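PDB 5UR2: bifunctional protein PutA from Bdellovibrio bacteriovorus, which probably carries out both oxidations of proline breakdown, using a flavin for the first and NAD+ to turn glutamate semialdehyde into glutamate. Local coordinates for residues D308-E313 against P320-T325; L248-F253 against I270-Y275; S196-A201 against D239-S244. All blocks are in the same frame, centred on the assembly; numbering follows the deposited sequence.

Interaction 1. Residues D308-E313 against P320-T325; sequences DYETIE and PVPVYT. With P5F (N-propargylglycine-modified flavin adenine dinucleotide), chain F.
The carboxylate of Glu310 lies between loop and ring: OE1 rests 4.1 Å from Pro322 CG, while OE2 lies at the edge of the Tyr309 ring, in its plane, and accepts a hydrogen bond from Tyr243 N. CB of Glu313 sits over one face of that tyrosine, offset toward the rim. A third flat group, the adenine of the modified flavin, meets the backbone of the loop: P5F N6A donates a weak hydrogen bond to Thr325 O (3.2 Å).

Between helix and loop themselves the contact is apolar. With chi1 at 65°, OG1 of Thr311 turns back on its own helix and bonds Asp308 O at 3.0 Å, an acceptor shared with Ile312 N. This leaves CG2 turned to the loop, 3.8 Å from Val323 CG2 and 4.1 Å from Val321 CG1. Val323 divides its branches between two neighbours, since its CG1 rests on Glu310 CB (4.1 Å).

The helix 307-317 follows barrel strand 298-302, and the loop 320-325 leads on to helix 327-343. Trp307, near the start of the first helix, packs on Val323 and Thr325, while Asp308 and Ile312 touch Gly978 and Ala980 of the second subunit.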
# COMPACT_ATOMS: atom_id res chain seq x y z
N ASP B 308 -4.10 -24.93 -25.39
CA ASP B 308 -3.76 -23.66 -24.72
C ASP B 308 -5.01 -22.84 -24.43
O ASP B 308 -5.16 -22.30 -23.33
CB ASP B 308 -2.78 -22.85 -25.57
CG ASP B 308 -1.43 -23.50 -25.69
OD1 ASP B 308 -0.69 -23.53 -24.68
OD2 ASP B 308 -1.09 -23.99 -26.79
N TYR B 309 -5.89 -22.70 -25.43
CA TYR B 309 -7.13 -21.94 -25.22
C TYR B 309 -7.93 -22.48 -24.04
O TYR B 309 -8.41 -21.71 -23.20
CB TYR B 309 -7.98 -21.95 -26.50
CG TYR B 309 -9.38 -21.41 -26.28
CD1 TYR B 309 -9.65 -20.04 -26.36
CD2 TYR B 309 -10.44 -22.26 -26.00
CE1 TYR B 309 -10.95 -19.54 -26.16
CE2 TYR B 309 -11.74 -21.78 -25.80
CZ TYR B 309 -11.98 -20.42 -25.89
OH TYR B 309 -13.26 -19.95 -25.68
N GLU B 310 -8.09 -23.81 -23.96
CA GLU B 310 -8.94 -24.36 -22.90
C GLU B 310 -8.35 -24.13 -21.51
O GLU B 310 -9.09 -23.83 -20.56
CB GLU B 310 -9.17 -25.86 -23.13
CG GLU B 310 -9.88 -26.26 -24.45
CD GLU B 310 -11.31 -25.73 -24.60
OE1 GLU B 310 -11.85 -25.11 -23.66
OE2 GLU B 310 -11.90 -25.96 -25.67
N THR B 311 -7.02 -24.25 -21.34
CA THR B 311 -6.46 -24.00 -20.02
C THR B 311 -6.57 -22.52 -19.65
O THR B 311 -6.87 -22.18 -18.50
CB THR B 311 -5.00 -24.46 -19.94
OG1 THR B 311 -4.20 -23.66 -20.82
CG2 THR B 311 -4.87 -25.95 -20.32
N ILE B 312 -6.37 -21.62 -20.62
CA ILE B 312 -6.48 -20.19 -20.34
C ILE B 312 -7.93 -19.82 -20.02
O ILE B 312 -8.21 -19.15 -19.02
CB ILE B 312 -5.95 -19.37 -21.53
CG1 ILE B 312 -4.44 -19.57 -21.69
CG2 ILE B 312 -6.25 -17.89 -21.37
CD1 ILE B 312 -3.90 -19.06 -23.03
N GLU B 313 -8.86 -20.28 -20.85
CA GLU B 313 -10.28 -19.99 -20.64
C GLU B 313 -10.77 -20.49 -19.29
O GLU B 313 -11.42 -19.77 -18.54
CB GLU B 313 -11.10 -20.61 -21.78
CG GLU B 313 -12.58 -20.31 -21.71
CD GLU B 313 -12.90 -18.86 -22.02
OE1 GLU B 313 -12.01 -18.10 -22.47
OE2 GLU B 313 -14.07 -18.47 -21.79
N PRO B 320 -13.40 -25.76 -13.88
CA PRO B 320 -12.49 -26.91 -13.99
C PRO B 320 -11.87 -26.97 -15.38
O PRO B 320 -12.51 -26.64 -16.38
CB PRO B 320 -13.42 -28.12 -13.75
CG PRO B 320 -14.65 -27.56 -13.12
CD PRO B 320 -14.79 -26.16 -13.64
N VAL B 321 -10.60 -27.37 -15.44
CA VAL B 321 -9.90 -27.47 -16.71
C VAL B 321 -10.40 -28.72 -17.44
O VAL B 321 -10.25 -29.83 -16.91
CB VAL B 321 -8.39 -27.47 -16.48
CG1 VAL B 321 -7.63 -27.63 -17.79
CG2 VAL B 321 -8.01 -26.20 -15.78
N PRO B 322 -11.05 -28.59 -18.61
CA PRO B 322 -11.63 -29.77 -19.26
C PRO B 322 -10.64 -30.67 -19.99
O PRO B 322 -11.00 -31.80 -20.33
CB PRO B 322 -12.65 -29.17 -20.25
CG PRO B 322 -12.05 -27.90 -20.63
CD PRO B 322 -11.38 -27.36 -19.36
N VAL B 323 -9.42 -30.20 -20.26
CA VAL B 323 -8.40 -31.02 -20.91
C VAL B 323 -7.51 -31.63 -19.85
O VAL B 323 -7.38 -31.11 -18.74
CB VAL B 323 -7.57 -30.22 -21.94
CG1 VAL B 323 -8.42 -29.84 -23.14
CG2 VAL B 323 -6.98 -28.96 -21.29
N TYR B 324 -6.93 -32.80 -20.17
CA TYR B 324 -5.79 -33.27 -19.40
C TYR B 324 -4.68 -32.25 -19.51
O TYR B 324 -4.56 -31.56 -20.53
CB TYR B 324 -5.28 -34.63 -19.91
CG TYR B 324 -6.28 -35.73 -19.89
CD1 TYR B 324 -6.67 -36.32 -18.68
CD2 TYR B 324 -6.86 -36.19 -21.07
CE1 TYR B 324 -7.60 -37.37 -18.66
CE2 TYR B 324 -7.80 -37.21 -21.06
CZ TYR B 324 -8.17 -37.79 -19.86
OH TYR B 324 -9.08 -38.81 -19.87
N THR B 325 -3.85 -32.16 -18.48
CA THR B 325 -2.72 -31.25 -18.54
C THR B 325 -1.38 -31.99 -18.49
O THR B 325 -0.33 -31.35 -18.48
CB THR B 325 -2.82 -30.18 -17.45
OG1 THR B 325 -3.00 -30.80 -16.18
CG2 THR B 325 -4.01 -29.26 -17.74
PA P5F F . 0.90 -35.51 -30.77
O1A P5F F . 1.13 -37.03 -30.47
O2A P5F F . 2.04 -34.63 -30.68
O5B P5F F . -0.06 -34.82 -29.83
C5B P5F F . -0.16 -33.41 -29.65
C4B P5F F . -1.46 -33.11 -28.90
O4B P5F F . -1.42 -33.46 -27.54
C3B P5F F . -1.93 -31.69 -28.90
O3B P5F F . -2.53 -31.32 -30.08
C2B P5F F . -2.88 -31.67 -27.76
O2B P5F F . -4.10 -32.17 -28.18
C1B P5F F . -2.26 -32.62 -26.80
N9A P5F F . -1.47 -32.00 -25.77
C8A P5F F . -0.37 -31.16 -25.93
N7A P5F F . 0.08 -30.82 -24.71
C5A P5F F . -0.70 -31.44 -23.72
C6A P5F F . -0.70 -31.43 -22.33
N6A P5F F . 0.27 -30.68 -21.59
N1A P5F F . -1.63 -32.13 -21.65
C2A P5F F . -2.57 -32.86 -22.30
N3A P5F F . -2.60 -32.86 -23.66
C4A P5F F . -1.70 -32.18 -24.39
N1 P5F F . -8.59 -31.13 -33.45
C2 P5F F . -9.85 -30.76 -32.85
O2 P5F F . -9.85 -30.38 -31.53
N3 P5F F . -11.07 -30.81 -33.60
C4 P5F F . -11.11 -31.20 -34.96
O4 P5F F . -12.34 -31.22 -35.63
C4X P5F F . -9.78 -31.58 -35.60
N5 P5F F . -9.67 -31.87 -37.03
C5X P5F F . -8.48 -32.63 -37.44
C6 P5F F . -8.52 -33.44 -38.70
C7 P5F F . -7.40 -34.24 -39.06
C7M P5F F . -7.46 -35.06 -40.33
C8 P5F F . -6.24 -34.28 -38.22
C8M P5F F . -5.04 -35.13 -38.57
C9 P5F F . -6.20 -33.52 -37.03
C9A P5F F . -7.37 -32.67 -36.65
N10 P5F F . -7.33 -31.90 -35.41
C10 P5F F . -8.60 -31.53 -34.85
C1' P5F F . -6.08 -31.67 -34.64
C2' P5F F . -5.73 -32.85 -33.73
O2' P5F F . -6.66 -32.91 -32.72
C3' P5F F . -4.33 -32.79 -33.12
O3' P5F F . -4.24 -31.67 -32.32
C4' P5F F . -3.19 -32.74 -34.12
O4' P5F F . -3.62 -33.39 -35.27
C5' P5F F . -1.83 -33.25 -33.61
O5' P5F F . -1.92 -34.40 -32.79
P P5F F . -0.91 -35.67 -32.84
O1P P5F F . -1.48 -37.08 -32.42
O2P P5F F . -0.34 -35.51 -34.30
O3P P5F F . 0.44 -35.08 -32.12
C21 P5F F . -10.21 -29.43 -37.80
C22 P5F F . -10.01 -30.72 -37.48
C23 P5F F . -11.50 -28.69 -37.39

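Interaction 2. Residues L248-F253 against I270-Y275; sequences LTLEVF and IVIQAY. With P5F (N-propargylglycine-modified flavin adenine dinucleotide), chain F.
Ile270 is the residue on which the helix 248-253 settles, and its contact with Phe253 is a CH-pi interaction. CB of Ile270 stands 3.6 Å from the centroid of the Phe253 ring and 12° off its normal, so the branched carbon is almost centred over one face. CG of Phe253 lies anti to the backbone N (chi1 177°), which carries the ring from the helix across to the strand; Phe297 meets the same ring edge-to-face.

Aliphatic packing fills in beside the ring. Leu250 crosses Ile270 at about a right angle and serves two strand residues with one methyl, its CD2 lying 3.8 Å from Ile270 CG1 and 4.1 Å from Ile272 CD1. The far end of Ile270 is used as well: CD1 reaches Thr249 CG2 at 3.9 Å. Thr249 thus gives its methyl to the contact, while its hydroxyl bonds Val245 O one turn back in the chain.

Polar chemistry belongs to the other side of the strand. NE2 of Gln273 donates to P5F O2 at 2.7 Å and also bonds Glu241 O, two partners that should fix the turn of the amide. Val271 CG2 adds a contact with P5F O4 at 3.7 Å.

Such alternation is that of a beta-alpha-beta unit in a TIM barrel. Segment 248-253 runs nearly antiparallel to strand residues 270-273 (152°), whose isoleucines receive the helix while Val271 and Gln273 line the flavin pocket of the proline dehydrogenase domain.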
# COMPACT_ATOMS: atom_id res chain seq x y z
N LEU B 248 -23.09 -29.51 -26.97
CA LEU B 248 -24.11 -29.10 -27.93
C LEU B 248 -23.89 -29.76 -29.29
O LEU B 248 -24.85 -30.22 -29.92
CB LEU B 248 -24.11 -27.57 -28.04
CG LEU B 248 -25.12 -26.91 -28.99
CD1 LEU B 248 -26.55 -27.22 -28.56
CD2 LEU B 248 -24.88 -25.41 -29.04
N THR B 249 -22.64 -29.84 -29.74
CA THR B 249 -22.34 -30.46 -31.02
C THR B 249 -22.76 -31.93 -31.04
O THR B 249 -23.26 -32.43 -32.05
CB THR B 249 -20.85 -30.31 -31.34
OG1 THR B 249 -20.52 -28.92 -31.31
CG2 THR B 249 -20.53 -30.87 -32.73
N LEU B 250 -22.56 -32.63 -29.93
CA LEU B 250 -22.92 -34.04 -29.89
C LEU B 250 -24.43 -34.24 -29.95
O LEU B 250 -24.92 -35.14 -30.64
CB LEU B 250 -22.31 -34.69 -28.65
CG LEU B 250 -20.78 -34.75 -28.70
CD1 LEU B 250 -20.21 -35.44 -27.47
CD2 LEU B 250 -20.30 -35.44 -29.98
N GLU B 251 -25.20 -33.41 -29.23
CA GLU B 251 -26.66 -33.48 -29.33
C GLU B 251 -27.13 -33.11 -30.73
O GLU B 251 -28.02 -33.77 -31.28
CB GLU B 251 -27.31 -32.56 -28.28
CG GLU B 251 -27.09 -33.04 -26.86
CD GLU B 251 -27.94 -32.31 -25.85
OE1 GLU B 251 -28.83 -31.52 -26.25
OE2 GLU B 251 -27.73 -32.54 -24.65
N VAL B 252 -26.55 -32.07 -31.32
CA VAL B 252 -26.93 -31.69 -32.68
C VAL B 252 -26.71 -32.86 -33.63
O VAL B 252 -27.60 -33.24 -34.40
CB VAL B 252 -26.14 -30.44 -33.11
CG1 VAL B 252 -26.25 -30.19 -34.60
CG2 VAL B 252 -26.59 -29.21 -32.31
N PHE B 253 -25.53 -33.47 -33.56
CA PHE B 253 -25.15 -34.53 -34.50
C PHE B 253 -26.01 -35.77 -34.34
O PHE B 253 -26.53 -36.31 -35.32
CB PHE B 253 -23.67 -34.87 -34.32
CG PHE B 253 -23.22 -36.00 -35.18
CD1 PHE B 253 -22.92 -35.79 -36.53
CD2 PHE B 253 -23.05 -37.28 -34.65
CE1 PHE B 253 -22.47 -36.83 -37.33
CE2 PHE B 253 -22.62 -38.32 -35.45
CZ PHE B 253 -22.33 -38.10 -36.79
N ILE B 270 -18.45 -37.73 -36.90
CA ILE B 270 -18.31 -36.76 -35.82
C ILE B 270 -16.91 -36.91 -35.25
O ILE B 270 -16.32 -38.01 -35.25
CB ILE B 270 -19.41 -36.94 -34.73
CG1 ILE B 270 -19.34 -35.90 -33.61
CG2 ILE B 270 -19.30 -38.32 -34.11
CD1 ILE B 270 -19.78 -34.51 -33.95
N VAL B 271 -16.34 -35.79 -34.77
CA VAL B 271 -15.01 -35.78 -34.16
C VAL B 271 -15.13 -35.92 -32.65
O VAL B 271 -15.96 -35.27 -32.01
CB VAL B 271 -14.25 -34.50 -34.54
CG1 VAL B 271 -12.97 -34.41 -33.72
CG2 VAL B 271 -13.90 -34.52 -36.03
N ILE B 272 -14.25 -36.74 -32.07
CA ILE B 272 -14.06 -36.81 -30.63
C ILE B 272 -12.61 -36.48 -30.32
O ILE B 272 -11.70 -36.98 -31.00
CB ILE B 272 -14.46 -38.20 -30.09
CG1 ILE B 272 -15.99 -38.38 -30.15
CG2 ILE B 272 -13.95 -38.39 -28.67
CD1 ILE B 272 -16.76 -37.43 -29.23
N GLN B 273 -12.40 -35.63 -29.30
CA GLN B 273 -11.07 -35.15 -28.90
C GLN B 273 -10.60 -35.89 -27.65
O GLN B 273 -11.13 -35.67 -26.55
CB GLN B 273 -11.09 -33.64 -28.64
CG GLN B 273 -11.53 -32.80 -29.86
CD GLN B 273 -12.41 -31.63 -29.48
OE1 GLN B 273 -13.27 -31.75 -28.61
NE2 GLN B 273 -12.21 -30.48 -30.14
N ALA B 274 -9.60 -36.75 -27.80
CA ALA B 274 -9.13 -37.56 -26.69
C ALA B 274 -8.43 -36.74 -25.61
O ALA B 274 -8.21 -37.26 -24.51
CB ALA B 274 -8.17 -38.66 -27.19
N TYR B 275 -8.08 -35.48 -25.86
CA TYR B 275 -7.48 -34.74 -24.76
C TYR B 275 -8.51 -34.22 -23.77
O TYR B 275 -8.12 -33.59 -22.78
CB TYR B 275 -6.59 -33.60 -25.30
CG TYR B 275 -7.25 -32.35 -25.89
CD1 TYR B 275 -8.63 -32.28 -26.16
CD2 TYR B 275 -6.46 -31.23 -26.20
CE1 TYR B 275 -9.19 -31.10 -26.71
CE2 TYR B 275 -7.01 -30.07 -26.74
CZ TYR B 275 -8.37 -30.00 -26.99
OH TYR B 275 -8.87 -28.84 -27.55
PA P5F F . 0.90 -35.51 -30.77
O1A P5F F . 1.13 -37.03 -30.47
O2A P5F F . 2.04 -34.63 -30.68
O5B P5F F . -0.06 -34.82 -29.83
C5B P5F F . -0.16 -33.41 -29.65
C4B P5F F . -1.46 -33.11 -28.90
O4B P5F F . -1.42 -33.46 -27.54
C3B P5F F . -1.93 -31.69 -28.90
O3B P5F F . -2.53 -31.32 -30.08
C2B P5F F . -2.88 -31.67 -27.76
O2B P5F F . -4.10 -32.17 -28.18
C1B P5F F . -2.26 -32.62 -26.80
N9A P5F F . -1.47 -32.00 -25.77
C8A P5F F . -0.37 -31.16 -25.93
N7A P5F F . 0.08 -30.82 -24.71
C5A P5F F . -0.70 -31.44 -23.72
C6A P5F F . -0.70 -31.43 -22.33
N6A P5F F . 0.27 -30.68 -21.59
N1A P5F F . -1.63 -32.13 -21.65
C2A P5F F . -2.57 -32.86 -22.30
N3A P5F F . -2.60 -32.86 -23.66
C4A P5F F . -1.70 -32.18 -24.39
N1 P5F F . -8.59 -31.13 -33.45
C2 P5F F . -9.85 -30.76 -32.85
O2 P5F F . -9.85 -30.38 -31.53
N3 P5F F . -11.07 -30.81 -33.60
C4 P5F F . -11.11 -31.20 -34.96
O4 P5F F . -12.34 -31.22 -35.63
C4X P5F F . -9.78 -31.58 -35.60
N5 P5F F . -9.67 -31.87 -37.03
C5X P5F F . -8.48 -32.63 -37.44
C6 P5F F . -8.52 -33.44 -38.70
C7 P5F F . -7.40 -34.24 -39.06
C7M P5F F . -7.46 -35.06 -40.33
C8 P5F F . -6.24 -34.28 -38.22
C8M P5F F . -5.04 -35.13 -38.57
C9 P5F F . -6.20 -33.52 -37.03
C9A P5F F . -7.37 -32.67 -36.65
N10 P5F F . -7.33 -31.90 -35.41
C10 P5F F . -8.60 -31.53 -34.85
C1' P5F F . -6.08 -31.67 -34.64
C2' P5F F . -5.73 -32.85 -33.73
O2' P5F F . -6.66 -32.91 -32.72
C3' P5F F . -4.33 -32.79 -33.12
O3' P5F F . -4.24 -31.67 -32.32
C4' P5F F . -3.19 -32.74 -34.12
O4' P5F F . -3.62 -33.39 -35.27
C5' P5F F . -1.83 -33.25 -33.61
O5' P5F F . -1.92 -34.40 -32.79
P P5F F . -0.91 -35.67 -32.84
O1P P5F F . -1.48 -37.08 -32.42
O2P P5F F . -0.34 -35.51 -34.30
O3P P5F F . 0.44 -35.08 -32.12
C21 P5F F . -10.21 -29.43 -37.80
C22 P5F F . -10.01 -30.72 -37.48
C23 P5F F . -11.50 -28.69 -37.39

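Interaction 3. Residues S196-A201 against D239-S244; sequences SVKMTA and DMEQYS. With P5F (N-propargylglycine-modified flavin adenine dinucleotide), chain F.
An unusual chi1 of -112° and a bend at chi2 (84°) carry the Lys198 chain past the carboxylate of Asp239, whereas Glu241, its CG beside the backbone N and its chain extended beyond, reaches across to Thr200. NZ of Lys198 is joined covalently to P5F C23 (1.3 Å), the mark of inactivation by N-propargylglycine, and lies 2.9 Å from Asp239 OD2. A hydrogen bond joins NZ to Tyr403 OH.

The Glu241 carboxylate uses both oxygens on one residue. OE1 accepts from Thr200 N through its syn lone pair at 3.1 Å, nearly straight at 168°. OE2 accepts a hydrogen bond from Thr200 OG1, but the modelled 2.4 Å is too short to be trusted. A backbone bond, Asp239 N to Val197 O at 2.9 Å, adds a third tie.

Met240 reads the flavin with its main chain: its N donates to P5F O4 (3.1 Å) and its O accepts from P5F N3 (2.8 Å).

Both segments run from the C-terminal ends of adjacent parallel barrel strands, 194-197 and 235-238. Asp143 of strand 138-144, the neighbour of 194-197, touches Lys198 and Asp239; the side chain of Met240 packs against strand 268-273, and Arg300 of strand 298-302 forms a salt bridge with Asp239 OD1.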
# COMPACT_ATOMS: atom_id res chain seq x y z
N SER B 196 -15.78 -31.78 -44.59
CA SER B 196 -15.84 -31.51 -43.16
C SER B 196 -16.46 -30.15 -42.94
O SER B 196 -16.14 -29.19 -43.65
CB SER B 196 -14.45 -31.54 -42.51
OG SER B 196 -13.92 -32.86 -42.54
N VAL B 197 -17.34 -30.07 -41.93
CA VAL B 197 -18.16 -28.91 -41.62
C VAL B 197 -17.93 -28.42 -40.19
O VAL B 197 -17.91 -29.22 -39.26
CB VAL B 197 -19.65 -29.24 -41.84
CG1 VAL B 197 -20.53 -28.03 -41.54
CG2 VAL B 197 -19.88 -29.71 -43.27
N LYS B 198 -17.81 -27.10 -40.03
CA LYS B 198 -17.63 -26.49 -38.71
C LYS B 198 -19.00 -26.00 -38.28
O LYS B 198 -19.61 -25.13 -38.97
CB LYS B 198 -16.58 -25.38 -38.72
CG LYS B 198 -15.25 -25.56 -37.98
CD LYS B 198 -14.07 -26.28 -38.61
CE LYS B 198 -13.08 -26.96 -37.67
NZ LYS B 198 -11.96 -27.73 -38.22
N MET B 199 -19.52 -26.52 -37.18
CA MET B 199 -20.90 -26.24 -36.79
C MET B 199 -21.17 -24.76 -36.51
O MET B 199 -22.13 -24.20 -37.03
CB MET B 199 -21.29 -27.06 -35.55
CG MET B 199 -22.79 -26.98 -35.23
SD MET B 199 -23.28 -27.78 -33.70
CE MET B 199 -22.47 -26.74 -32.47
N THR B 200 -20.34 -24.12 -35.68
CA THR B 200 -20.64 -22.74 -35.32
C THR B 200 -20.51 -21.78 -36.49
O THR B 200 -20.95 -20.63 -36.38
CB THR B 200 -19.75 -22.28 -34.19
OG1 THR B 200 -18.40 -22.16 -34.67
CG2 THR B 200 -19.83 -23.29 -33.06
N ALA B 201 -19.93 -22.20 -37.61
CA ALA B 201 -19.90 -21.32 -38.77
C ALA B 201 -21.26 -21.16 -39.42
O ALA B 201 -21.43 -20.26 -40.24
CB ALA B 201 -18.90 -21.84 -39.79
N ASP B 239 -17.01 -31.43 -37.69
CA ASP B 239 -15.84 -31.22 -36.85
C ASP B 239 -16.25 -30.94 -35.41
O ASP B 239 -17.42 -30.71 -35.10
CB ASP B 239 -14.95 -30.08 -37.39
CG ASP B 239 -14.18 -30.48 -38.67
OD1 ASP B 239 -13.95 -31.69 -38.90
OD2 ASP B 239 -13.76 -29.58 -39.43
N MET B 240 -15.27 -30.97 -34.52
CA MET B 240 -15.49 -30.63 -33.12
C MET B 240 -14.66 -29.42 -32.77
O MET B 240 -13.43 -29.43 -32.94
CB MET B 240 -15.13 -31.78 -32.18
CG MET B 240 -15.54 -31.47 -30.76
SD MET B 240 -17.31 -31.25 -30.59
CE MET B 240 -17.81 -32.98 -30.67
N GLU B 241 -15.33 -28.39 -32.26
CA GLU B 241 -14.69 -27.13 -31.91
C GLU B 241 -14.39 -27.09 -30.41
O GLU B 241 -14.16 -28.15 -29.80
CB GLU B 241 -15.57 -25.96 -32.36
CG GLU B 241 -15.72 -25.90 -33.88
CD GLU B 241 -16.95 -25.12 -34.34
OE1 GLU B 241 -18.08 -25.63 -34.18
OE2 GLU B 241 -16.79 -23.99 -34.89
N GLN B 242 -14.40 -25.90 -29.82
CA GLN B 242 -13.96 -25.72 -28.43
C GLN B 242 -14.94 -26.36 -27.44
O GLN B 242 -16.07 -26.73 -27.78
CB GLN B 242 -13.77 -24.24 -28.11
CG GLN B 242 -15.03 -23.42 -28.20
CD GLN B 242 -15.31 -22.92 -29.62
OE1 GLN B 242 -14.55 -23.18 -30.58
NE2 GLN B 242 -16.42 -22.20 -29.77
N TYR B 243 -14.48 -26.50 -26.20
CA TYR B 243 -15.24 -27.25 -25.21
C TYR B 243 -16.61 -26.62 -24.94
O TYR B 243 -17.57 -27.34 -24.65
CB TYR B 243 -14.44 -27.39 -23.92
CG TYR B 243 -15.06 -28.38 -22.94
CD1 TYR B 243 -15.04 -29.74 -23.21
CD2 TYR B 243 -15.68 -27.94 -21.77
CE1 TYR B 243 -15.59 -30.65 -22.32
CE2 TYR B 243 -16.23 -28.84 -20.88
CZ TYR B 243 -16.19 -30.20 -21.16
OH TYR B 243 -16.74 -31.11 -20.28
N SER B 244 -16.72 -25.29 -25.04
CA SER B 244 -18.00 -24.63 -24.78
C SER B 244 -19.12 -25.08 -25.73
O SER B 244 -20.29 -24.88 -25.41
CB SER B 244 -17.84 -23.11 -24.86
OG SER B 244 -17.38 -22.75 -26.17
PA P5F F . 0.90 -35.51 -30.77
O1A P5F F . 1.13 -37.03 -30.47
O2A P5F F . 2.04 -34.63 -30.68
O5B P5F F . -0.06 -34.82 -29.83
C5B P5F F . -0.16 -33.41 -29.65
C4B P5F F . -1.46 -33.11 -28.90
O4B P5F F . -1.42 -33.46 -27.54
C3B P5F F . -1.93 -31.69 -28.90
O3B P5F F . -2.53 -31.32 -30.08
C2B P5F F . -2.88 -31.67 -27.76
O2B P5F F . -4.10 -32.17 -28.18
C1B P5F F . -2.26 -32.62 -26.80
N9A P5F F . -1.47 -32.00 -25.77
C8A P5F F . -0.37 -31.16 -25.93
N7A P5F F . 0.08 -30.82 -24.71
C5A P5F F . -0.70 -31.44 -23.72
C6A P5F F . -0.70 -31.43 -22.33
N6A P5F F . 0.27 -30.68 -21.59
N1A P5F F . -1.63 -32.13 -21.65
C2A P5F F . -2.57 -32.86 -22.30
N3A P5F F . -2.60 -32.86 -23.66
C4A P5F F . -1.70 -32.18 -24.39
N1 P5F F . -8.59 -31.13 -33.45
C2 P5F F . -9.85 -30.76 -32.85
O2 P5F F . -9.85 -30.38 -31.53
N3 P5F F . -11.07 -30.81 -33.60
C4 P5F F . -11.11 -31.20 -34.96
O4 P5F F . -12.34 -31.22 -35.63
C4X P5F F . -9.78 -31.58 -35.60
N5 P5F F . -9.67 -31.87 -37.03
C5X P5F F . -8.48 -32.63 -37.44
C6 P5F F . -8.52 -33.44 -38.70
C7 P5F F . -7.40 -34.24 -39.06
C7M P5F F . -7.46 -35.06 -40.33
C8 P5F F . -6.24 -34.28 -38.22
C8M P5F F . -5.04 -35.13 -38.57
C9 P5F F . -6.20 -33.52 -37.03
C9A P5F F . -7.37 -32.67 -36.65
N10 P5F F . -7.33 -31.90 -35.41
C10 P5F F . -8.60 -31.53 -34.85
C1' P5F F . -6.08 -31.67 -34.64
C2' P5F F . -5.73 -32.85 -33.73
O2' P5F F . -6.66 -32.91 -32.72
C3' P5F F . -4.33 -32.79 -33.12
O3' P5F F . -4.24 -31.67 -32.32
C4' P5F F . -3.19 -32.74 -34.12
O4' P5F F . -3.62 -33.39 -35.27
C5' P5F F . -1.83 -33.25 -33.61
O5' P5F F . -1.92 -34.40 -32.79
P P5F F . -0.91 -35.67 -32.84
O1P P5F F . -1.48 -37.08 -32.42
O2P P5F F . -0.34 -35.51 -34.30
O3P P5F F . 0.44 -35.08 -32.12
C21 P5F F . -10.21 -29.43 -37.80
C22 P5F F . -10.01 -30.72 -37.48
C23 P5F F . -11.50 -28.69 -37.39

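All three contacts belong to the proline dehydrogenase barrel and touch the same modified flavin: interactions 2 and 3 both meet the pyrimidine end of its flavin ring, interaction 1 its adenine. Interactions 2 and 3 are buried, with centres about 8 Å apart; the loop 239-244 of interaction 3 follows strand 235-238 and leads into helix 246-257 of interaction 2, and Met199 packs on Thr249. Their chemistry nevertheless diverges, hydrocarbon behind the strand in interaction 2, charge and hydrogen bonds at the strand ends in interaction 3. Interaction 1 is only partly buried, its centre about 17 Å from each of the others, close to the second subunit. Tyr324 N with Tyr275 O, and Pro322 packing on Tyr243, tie it to the rest.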